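Local coordinates for protein putative acetyltransferase (Nocardia farcinica, PDB 3D9W) that probably transfers an acetyl group from acetyl-coenzyme A to the amino group of arylamines, at residues E52-V57 / P222-F227; G79-E84 / V205-V210; H233-L238 / R252-G257. All coordinates share one frame; numbering follows the deposited sequence.

Contacts 1 and 2 are buried in the body of the enzyme, while contact 3 lies at its margin and is only partly buried, its centre about 20 Å from the centre of the chain. Contacts 1 and 3 share one four-stranded antiparallel sheet. Strand 223-227 of contact 1 pairs with strand 232-236 of contact 3. Contact 2 instead joins helices 82-95 and 200-212, and Glu52 of contact 1 reaches it through a probable hydrogen bond to Gly79. The chemistry differs too. Contact 1 uses a side-chain amide to hold a strand start, contact 2 sets two tyrosines against a helix, and contact 3 combines one backbone bond with leucine and proline packing.

Contact 1. Residues E52-V57 / P222-F227; sequences ENLEAV and PFLQRF
Asn53 meets Phe223 where the turn before helix 54-57 touches the start of strand 223-227. This strand is an outer strand of the four-stranded antiparallel sheet, which belongs to the C-terminal part of the arylamine N-acetyltransferase fold. The one hydrogen bond between the segments runs from Phe223 N to Asn53 OD1, 2.7 Å long. It is bent, with 140° at the hydrogen, and the donor is tilted from the carbonyl plane. The amide also meets the first side-chain carbon of Phe223, with Asn53 OD1 3.6 Å from Phe223 CB. The phenyl ring leads away, its plane nearly perpendicular to the amide. CG of Asn53 sits between its own backbone N and carbonyl carbon (chi1 62°), which places the amide against the strand start. Although Asn53 occupies the N-cap of helix 54-57, its amide is spent on the strand and its neighbours.

Apolar contacts lie beside this bond. Leu54 CG lies 4.1 Å from Leu224 CD2, and the two leucine side chains cross at about a right angle. Leu54 CD2 also packs on Pro222 CB at 4.4 Å. Val57 CG1 comes to the ring of Pro222 at CD, 4.2 Å away. Leu279 of helix 273-280 touches both Leu54 and Pro222.

Further out, the polar ends are held by other residues. Asn53 ND2 donates to the backbone oxygens of Phe218 and Arg221, so both ends of the amide are used and its rotation is fixed. The carboxylate of Glu52 turns away from the strand and forms a salt bridge with Arg78, and OE2 also accepts from Gly79 N. Leu224 pairs through its backbone with Leu235 of the next strand. On the Glu52 side the backbones come close, and Glu52 CA makes a nearly straight C-H...O contact with Phe223 O at 3.6 Å.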
loop_
_atom_site.group_PDB
_atom_site.type_symbol
_atom_site.label_atom_id
_atom_site.label_comp_id
_atom_site.label_asym_id
_atom_site.label_seq_id
_atom_site.Cartn_x
_atom_site.Cartn_y
_atom_site.Cartn_z
ATOM N N GLU A 52 4.281 5.710 4.430
ATOM C CA GLU A 52 4.272 6.693 5.501
ATOM C C GLU A 52 2.987 7.492 5.587
ATOM O O GLU A 52 2.272 7.642 4.598
ATOM C CB GLU A 52 5.427 7.661 5.310
ATOM C CG GLU A 52 5.425 8.263 3.936
ATOM C CD GLU A 52 5.799 9.705 3.957
ATOM O OE1 GLU A 52 5.123 10.456 4.681
ATOM O OE2 GLU A 52 6.758 10.088 3.255
ATOM N N ASN A 53 2.728 8.020 6.780
ATOM C CA ASN A 53 1.547 8.826 7.059
ATOM C C ASN A 53 2.012 10.157 7.625
ATOM O O ASN A 53 1.257 10.850 8.305
ATOM C CB ASN A 53 0.655 8.117 8.087
ATOM C CG ASN A 53 1.352 7.914 9.433
ATOM O OD1 ASN A 53 2.572 7.740 9.487
ATOM N ND2 ASN A 53 0.579 7.914 10.520
ATOM N N LEU A 54 3.254 10.520 7.328
ATOM C CA LEU A 54 3.824 11.750 7.856
ATOM C C LEU A 54 3.050 13.053 7.613
ATOM O O LEU A 54 2.931 13.873 8.528
ATOM C CB LEU A 54 5.275 11.897 7.390
ATOM C CG LEU A 54 6.261 10.956 8.088
ATOM C CD1 LEU A 54 7.677 11.335 7.721
ATOM C CD2 LEU A 54 6.083 11.047 9.590
ATOM N N GLU A 55 2.519 13.261 6.411
ATOM C CA GLU A 55 1.770 14.490 6.156
ATOM C C GLU A 55 0.639 14.626 7.151
ATOM O O GLU A 55 0.449 15.687 7.740
ATOM C CB GLU A 55 1.200 14.508 4.742
ATOM C CG GLU A 55 2.255 14.691 3.684
ATOM C CD GLU A 55 3.240 15.783 4.056
ATOM O OE1 GLU A 55 2.851 16.979 4.044
ATOM O OE2 GLU A 55 4.401 15.433 4.377
ATOM N N ALA A 56 -0.102 13.536 7.332
ATOM C CA ALA A 56 -1.225 13.497 8.265
ATOM C C ALA A 56 -0.782 13.788 9.706
ATOM O O ALA A 56 -1.484 14.459 10.459
ATOM C CB ALA A 56 -1.912 12.137 8.187
ATOM N N VAL A 57 0.386 13.288 10.085
ATOM C CA VAL A 57 0.883 13.511 11.430
ATOM C C VAL A 57 1.360 14.938 11.602
ATOM O O VAL A 57 1.396 15.460 12.712
ATOM C CB VAL A 57 2.050 12.593 11.758
ATOM C CG1 VAL A 57 2.356 12.685 13.240
ATOM C CG2 VAL A 57 1.724 11.164 11.346
ATOM N N PRO A 222 3.561 8.576 14.011
ATOM C CA PRO A 222 4.257 8.109 12.821
ATOM C C PRO A 222 4.048 6.619 12.619
ATOM O O PRO A 222 4.039 5.848 13.579
ATOM C CB PRO A 222 5.705 8.434 13.138
ATOM C CG PRO A 222 5.582 9.690 13.857
ATOM C CD PRO A 222 4.462 9.397 14.829
ATOM N N PHE A 223 3.857 6.227 11.366
ATOM C CA PHE A 223 3.695 4.824 11.018
ATOM C C PHE A 223 4.364 4.623 9.658
ATOM O O PHE A 223 3.812 4.987 8.618
ATOM C CB PHE A 223 2.223 4.439 10.950
ATOM C CG PHE A 223 2.006 2.968 10.805
ATOM C CD1 PHE A 223 2.288 2.106 11.856
ATOM C CD2 PHE A 223 1.588 2.434 9.595
ATOM C CE1 PHE A 223 2.163 0.736 11.702
ATOM C CE2 PHE A 223 1.461 1.068 9.431
ATOM C CZ PHE A 223 1.750 0.216 10.484
ATOM N N LEU A 224 5.562 4.052 9.674
ATOM C CA LEU A 224 6.321 3.843 8.450
ATOM C C LEU A 224 6.658 2.382 8.167
ATOM O O LEU A 224 6.971 1.601 9.071
ATOM C CB LEU A 224 7.629 4.633 8.519
ATOM C CG LEU A 224 7.568 6.044 9.102
ATOM C CD1 LEU A 224 8.964 6.638 9.174
ATOM C CD2 LEU A 224 6.658 6.901 8.246
ATOM N N GLN A 225 6.589 2.015 6.899
ATOM C CA GLN A 225 6.945 0.674 6.508
ATOM C C GLN A 225 7.846 0.812 5.297
ATOM O O GLN A 225 7.747 1.782 4.547
ATOM C CB GLN A 225 5.716 -0.141 6.128
ATOM C CG GLN A 225 4.686 -0.274 7.203
ATOM C CD GLN A 225 3.534 -1.131 6.756
ATOM O OE1 GLN A 225 3.656 -2.354 6.649
ATOM N NE2 GLN A 225 2.404 -0.495 6.470
ATOM N N ARG A 226 8.755 -0.137 5.138
ATOM C CA ARG A 226 9.653 -0.162 3.997
ATOM C C ARG A 226 9.659 -1.638 3.672
ATOM O O ARG A 226 9.880 -2.470 4.554
ATOM C CB ARG A 226 11.054 0.315 4.377
ATOM C CG ARG A 226 11.989 0.428 3.191
ATOM C CD ARG A 226 11.472 1.443 2.198
ATOM N NE ARG A 226 12.435 1.675 1.129
ATOM C CZ ARG A 226 12.505 0.969 0.006
ATOM N NH1 ARG A 226 11.657 -0.024 -0.216
ATOM N NH2 ARG A 226 13.441 1.242 -0.887
ATOM N N PHE A 227 9.392 -1.981 2.421
ATOM C CA PHE A 227 9.336 -3.390 2.076
ATOM C C PHE A 227 10.401 -3.869 1.099
ATOM O O PHE A 227 10.595 -3.293 0.027
ATOM C CB PHE A 227 7.948 -3.729 1.540
ATOM C CG PHE A 227 7.716 -5.187 1.366
ATOM C CD1 PHE A 227 7.825 -6.046 2.449
ATOM C CD2 PHE A 227 7.414 -5.714 0.112
ATOM C CE1 PHE A 227 7.643 -7.410 2.290
ATOM C CE2 PHE A 227 7.229 -7.079 -0.058
ATOM C CZ PHE A 227 7.345 -7.929 1.035
#

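Contact 2. Residues G79-E84 / V205-V210; sequences GGYCYE and VGNHFV
Tyr81 and Tyr83 face one side of helix 200-212 and make the packed half of this contact. Tyr81 OH donates to Asn207 OD1 at 2.5 Å. The hydroxyl approaches from above the carbonyl plane of the amide, 37° out of it, while OD1 itself lies at the edge of the Tyr81 ring. Val210 covers a face of that ring, with CG1 4.2 Å from the centroid. The Tyr83 ring lies across the helix backbone. Asn207 N sits over one face near its rim, 3.4 Å from Tyr83 CE2, and Asn207 CB makes a CH-pi contact on the ring. Val210 CG2 comes to the Tyr83 edge, 4.1 Å from CE2. The Tyr83 hydroxyl end lies against Gly206, which has no side chain there. Asn207 reaches Tyr81 because its CG is anti to the backbone N (chi1 -173°).

The far side of the helix is different. Val205 and His208 point away from the tyrosines and are exposed.

Residues Gly79 to Glu84 form the GGxCxE part of the RGGxCxE signature of arylamine N-acetyltransferases. As in relatives, Cys82 is probably the acetyl-accepting cysteine, and it touches His119. The two tyrosines flank it in sequence. Asn207 ND2 donates to Val62 O, and Phe218 packs against both Tyr81 and Val210.

The amide of Asn207 thus has a partner at each end in a buried place. Hydrogen bonding sets the position of the Tyr81 hydroxyl, and the Tyr83 ring is held by packing on the helix backbone, Asn207 CB and Val210.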
loop_
_atom_site.group_PDB
_atom_site.type_symbol
_atom_site.label_atom_id
_atom_site.label_comp_id
_atom_site.label_asym_id
_atom_site.label_seq_id
_atom_site.Cartn_x
_atom_site.Cartn_y
_atom_site.Cartn_z
ATOM N N GLY A 79 7.217 8.822 0.886
ATOM C CA GLY A 79 6.346 7.731 0.505
ATOM C C GLY A 79 4.910 8.157 0.715
ATOM O O GLY A 79 4.632 9.349 0.817
ATOM N N GLY A 80 4.004 7.184 0.768
ATOM C CA GLY A 80 2.596 7.463 0.983
ATOM C C GLY A 80 1.929 6.200 1.486
ATOM O O GLY A 80 2.593 5.178 1.626
ATOM N N TYR A 81 0.637 6.252 1.787
ATOM C CA TYR A 81 -0.031 5.044 2.238
ATOM C C TYR A 81 -0.863 4.431 1.114
ATOM O O TYR A 81 -0.691 4.796 -0.048
ATOM C CB TYR A 81 -0.862 5.296 3.512
ATOM C CG TYR A 81 -1.752 6.503 3.506
ATOM C CD1 TYR A 81 -2.654 6.721 2.469
ATOM C CD2 TYR A 81 -1.730 7.408 4.572
ATOM C CE1 TYR A 81 -3.512 7.804 2.488
ATOM C CE2 TYR A 81 -2.586 8.495 4.608
ATOM C CZ TYR A 81 -3.475 8.688 3.563
ATOM O OH TYR A 81 -4.343 9.762 3.593
ATOM N N CYS A 82 -1.755 3.505 1.451
ATOM C CA CYS A 82 -2.564 2.813 0.452
ATOM C C CYS A 82 -3.112 3.632 -0.725
ATOM O O CYS A 82 -2.781 3.361 -1.877
ATOM C CB CYS A 82 -3.711 2.071 1.138
ATOM S SG CYS A 82 -4.990 3.125 1.883
ATOM N N TYR A 83 -3.945 4.626 -0.448
ATOM C CA TYR A 83 -4.529 5.437 -1.514
ATOM C C TYR A 83 -3.491 6.119 -2.408
ATOM O O TYR A 83 -3.589 6.084 -3.629
ATOM C CB TYR A 83 -5.466 6.489 -0.916
ATOM C CG TYR A 83 -6.711 5.921 -0.255
ATOM C CD1 TYR A 83 -7.719 5.331 -1.014
ATOM C CD2 TYR A 83 -6.879 5.976 1.129
ATOM C CE1 TYR A 83 -8.863 4.810 -0.415
ATOM C CE2 TYR A 83 -8.017 5.458 1.740
ATOM C CZ TYR A 83 -9.004 4.877 0.958
ATOM O OH TYR A 83 -10.137 4.370 1.542
ATOM N N GLU A 84 -2.504 6.750 -1.793
ATOM C CA GLU A 84 -1.468 7.430 -2.549
ATOM C C GLU A 84 -0.775 6.430 -3.463
ATOM O O GLU A 84 -0.596 6.670 -4.655
ATOM C CB GLU A 84 -0.454 8.056 -1.589
ATOM C CG GLU A 84 -1.021 9.161 -0.714
ATOM C CD GLU A 84 -0.103 9.529 0.438
ATOM O OE1 GLU A 84 0.018 8.725 1.382
ATOM O OE2 GLU A 84 0.501 10.622 0.405
ATOM N N VAL A 205 -12.951 9.796 -0.669
ATOM C CA VAL A 205 -13.724 9.744 0.567
ATOM C C VAL A 205 -12.896 8.973 1.586
ATOM O O VAL A 205 -12.617 9.451 2.685
ATOM C CB VAL A 205 -15.070 9.001 0.361
ATOM C CG1 VAL A 205 -15.792 8.826 1.692
ATOM C CG2 VAL A 205 -15.942 9.771 -0.616
ATOM N N GLY A 206 -12.507 7.765 1.193
ATOM C CA GLY A 206 -11.719 6.914 2.057
ATOM C C GLY A 206 -10.469 7.628 2.510
ATOM O O GLY A 206 -10.073 7.531 3.674
ATOM N N ASN A 207 -9.852 8.362 1.593
ATOM C CA ASN A 207 -8.641 9.080 1.918
ATOM C C ASN A 207 -8.886 10.258 2.849
ATOM O O ASN A 207 -8.050 10.547 3.703
ATOM C CB ASN A 207 -7.948 9.574 0.660
ATOM C CG ASN A 207 -6.596 10.170 0.955
ATOM O OD1 ASN A 207 -5.716 9.495 1.488
ATOM N ND2 ASN A 207 -6.422 11.441 0.620
ATOM N N HIS A 208 -10.017 10.939 2.686
ATOM C CA HIS A 208 -10.331 12.073 3.548
ATOM C C HIS A 208 -10.589 11.606 4.978
ATOM O O HIS A 208 -10.407 12.359 5.925
ATOM C CB HIS A 208 -11.566 12.822 3.059
ATOM C CG HIS A 208 -11.993 13.916 3.984
ATOM N ND1 HIS A 208 -11.315 15.114 4.079
ATOM C CD2 HIS A 208 -12.974 13.964 4.914
ATOM C CE1 HIS A 208 -11.860 15.853 5.028
ATOM N NE2 HIS A 208 -12.868 15.178 5.551
ATOM N N PHE A 209 -11.030 10.363 5.121
ATOM C CA PHE A 209 -11.300 9.795 6.432
ATOM C C PHE A 209 -9.998 9.355 7.090
ATOM O O PHE A 209 -9.657 9.804 8.182
ATOM C CB PHE A 209 -12.251 8.592 6.298
ATOM C CG PHE A 209 -12.505 7.875 7.591
ATOM C CD1 PHE A 209 -11.646 6.866 8.027
ATOM C CD2 PHE A 209 -13.568 8.248 8.407
ATOM C CE1 PHE A 209 -11.839 6.242 9.270
ATOM C CE2 PHE A 209 -13.773 7.635 9.650
ATOM C CZ PHE A 209 -12.906 6.628 10.086
ATOM N N VAL A 210 -9.279 8.465 6.421
ATOM C CA VAL A 210 -8.019 7.946 6.932
ATOM C C VAL A 210 -7.053 9.029 7.369
ATOM O O VAL A 210 -6.381 8.901 8.397
ATOM C CB VAL A 210 -7.303 7.093 5.866
ATOM C CG1 VAL A 210 -5.829 6.981 6.196
ATOM C CG2 VAL A 210 -7.927 5.714 5.799
#

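Contact 3. Residues H233-L238 / R252-G257; sequences HVLDGL and RALTPG
Leu238 and Leu254 meet where the hairpin of strands 239-243 and 249-253 ends. The hairpin belongs to the four-stranded antiparallel sheet, and 249-253 is its outer strand.

The polar part is a single backbone bond. Leu254 N donates to Leu238 O at 2.8 Å and is close to straight, with 162° at the hydrogen. The donor lies nearly along the C=O axis. The bond continues the ladder in which Leu240 pairs with Arg252. The return bond of a full antiparallel pair is missing, since Leu238 N and Leu254 O are 5.7 Å apart. The two chains part beyond this point, and Gly237 CA and Thr255 CA are already 9.8 Å from each other.

Van der Waals packing sets the Leu238 side chain on the carbonyl of Leu254. Leu238 CB and CD1 each lie 3.4 Å from Leu254 O, so this side chain wraps the carbonyl oxygen of Leu254.

The apolar pairs are leucine with leucine and leucine with proline. Leu238 reaches Pro256, two residues on from Leu254, with Leu238 CD1 4.3 Å from Pro256 CD. Leu254 points back toward the 233-238 segment. Its CD1 meets Leu235 CD1 at 4.1 Å, and the two side chains cross at a slant. Helix 259-265 closes this patch. Leu259 touches Leu235 and Leu238, and Val262 touches Leu254.

Ala253 and Thr255 point away and are exposed. Thr255 N is taken by Glu258 OE1, just ahead of the helix. The chemistry implies a one-bond end to the hairpin, with leucine packing carrying the sheet edge on to the helix.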
loop_
_atom_site.group_PDB
_atom_site.type_symbol
_atom_site.label_atom_id
_atom_site.label_comp_id
_atom_site.label_asym_id
_atom_site.label_seq_id
_atom_site.Cartn_x
_atom_site.Cartn_y
_atom_site.Cartn_z
ATOM N N HIS A 233 10.530 -3.655 7.142
ATOM C CA HIS A 233 10.804 -2.750 8.246
ATOM C C HIS A 233 9.514 -2.036 8.594
ATOM O O HIS A 233 8.719 -1.731 7.716
ATOM C CB HIS A 233 11.834 -1.691 7.862
ATOM C CG HIS A 233 13.211 -2.225 7.612
ATOM N ND1 HIS A 233 13.961 -2.846 8.588
ATOM C CD2 HIS A 233 13.984 -2.201 6.501
ATOM C CE1 HIS A 233 15.137 -3.183 8.088
ATOM N NE2 HIS A 233 15.175 -2.802 6.825
ATOM N N VAL A 234 9.314 -1.764 9.878
ATOM C CA VAL A 234 8.126 -1.051 10.334
ATOM C C VAL A 234 8.431 -0.138 11.516
ATOM O O VAL A 234 9.086 -0.544 12.475
ATOM C CB VAL A 234 6.998 -2.024 10.773
ATOM C CG1 VAL A 234 5.824 -1.239 11.355
ATOM C CG2 VAL A 234 6.534 -2.849 9.596
ATOM N N LEU A 235 7.965 1.104 11.426
ATOM C CA LEU A 235 8.126 2.056 12.521
ATOM C C LEU A 235 6.727 2.386 13.032
ATOM O O LEU A 235 5.937 3.006 12.329
ATOM C CB LEU A 235 8.819 3.342 12.070
ATOM C CG LEU A 235 8.919 4.334 13.237
ATOM C CD1 LEU A 235 9.687 3.710 14.398
ATOM C CD2 LEU A 235 9.602 5.592 12.783
ATOM N N ASP A 236 6.427 1.952 14.252
ATOM C CA ASP A 236 5.124 2.174 14.868
ATOM C C ASP A 236 5.326 2.996 16.143
ATOM O O ASP A 236 5.343 2.459 17.258
ATOM C CB ASP A 236 4.478 0.816 15.182
ATOM C CG ASP A 236 3.039 0.938 15.668
ATOM O OD1 ASP A 236 2.340 1.905 15.279
ATOM O OD2 ASP A 236 2.604 0.038 16.425
ATOM N N GLY A 237 5.473 4.304 15.955
ATOM C CA GLY A 237 5.711 5.203 17.065
ATOM C C GLY A 237 7.206 5.209 17.282
ATOM O O GLY A 237 7.958 5.695 16.442
ATOM N N LEU A 238 7.647 4.657 18.406
ATOM C CA LEU A 238 9.072 4.581 18.690
ATOM C C LEU A 238 9.509 3.122 18.705
ATOM O O LEU A 238 10.578 2.784 19.204
ATOM C CB LEU A 238 9.388 5.236 20.031
ATOM C CG LEU A 238 9.208 6.745 20.120
ATOM C CD1 LEU A 238 9.611 7.173 21.510
ATOM C CD2 LEU A 238 10.060 7.455 19.078
ATOM N N ARG A 252 13.306 -2.837 18.264
ATOM C CA ARG A 252 14.163 -1.892 18.930
ATOM C C ARG A 252 13.258 -0.811 19.476
ATOM O O ARG A 252 12.278 -0.433 18.826
ATOM C CB ARG A 252 15.165 -1.306 17.923
ATOM C CG ARG A 252 16.327 -0.545 18.550
ATOM C CD ARG A 252 17.684 -0.976 17.957
ATOM N NE ARG A 252 17.968 -0.346 16.664
ATOM C CZ ARG A 252 18.298 0.938 16.491
ATOM N NH1 ARG A 252 18.394 1.760 17.537
ATOM N NH2 ARG A 252 18.533 1.404 15.267
ATOM N N ALA A 253 13.570 -0.350 20.682
ATOM C CA ALA A 253 12.815 0.716 21.317
ATOM C C ALA A 253 13.644 1.975 21.081
ATOM O O ALA A 253 14.715 2.153 21.668
ATOM C CB ALA A 253 12.666 0.443 22.789
ATOM N N LEU A 254 13.143 2.836 20.201
ATOM C CA LEU A 254 13.830 4.065 19.838
ATOM C C LEU A 254 13.515 5.291 20.688
ATOM O O LEU A 254 12.504 5.349 21.407
ATOM C CB LEU A 254 13.538 4.388 18.377
ATOM C CG LEU A 254 13.986 3.309 17.392
ATOM C CD1 LEU A 254 13.487 3.642 15.992
ATOM C CD2 LEU A 254 15.505 3.202 17.407
ATOM N N THR A 255 14.413 6.266 20.592
ATOM C CA THR A 255 14.286 7.533 21.289
ATOM C C THR A 255 13.994 8.541 20.188
ATOM O O THR A 255 14.346 8.311 19.023
ATOM C CB THR A 255 15.589 7.927 22.000
ATOM O OG1 THR A 255 16.572 8.322 21.038
ATOM C CG2 THR A 255 16.125 6.762 22.786
ATOM N N PRO A 256 13.339 9.666 20.530
ATOM C CA PRO A 256 13.020 10.680 19.523
ATOM C C PRO A 256 14.232 11.100 18.711
ATOM O O PRO A 256 14.157 11.202 17.492
ATOM C CB PRO A 256 12.452 11.815 20.359
ATOM C CG PRO A 256 11.765 11.083 21.467
ATOM C CD PRO A 256 12.788 10.050 21.842
ATOM N N GLY A 257 15.351 11.336 19.388
ATOM C CA GLY A 257 16.558 11.748 18.699
ATOM C C GLY A 257 17.043 10.758 17.659
ATOM O O GLY A 257 17.748 11.128 16.727
#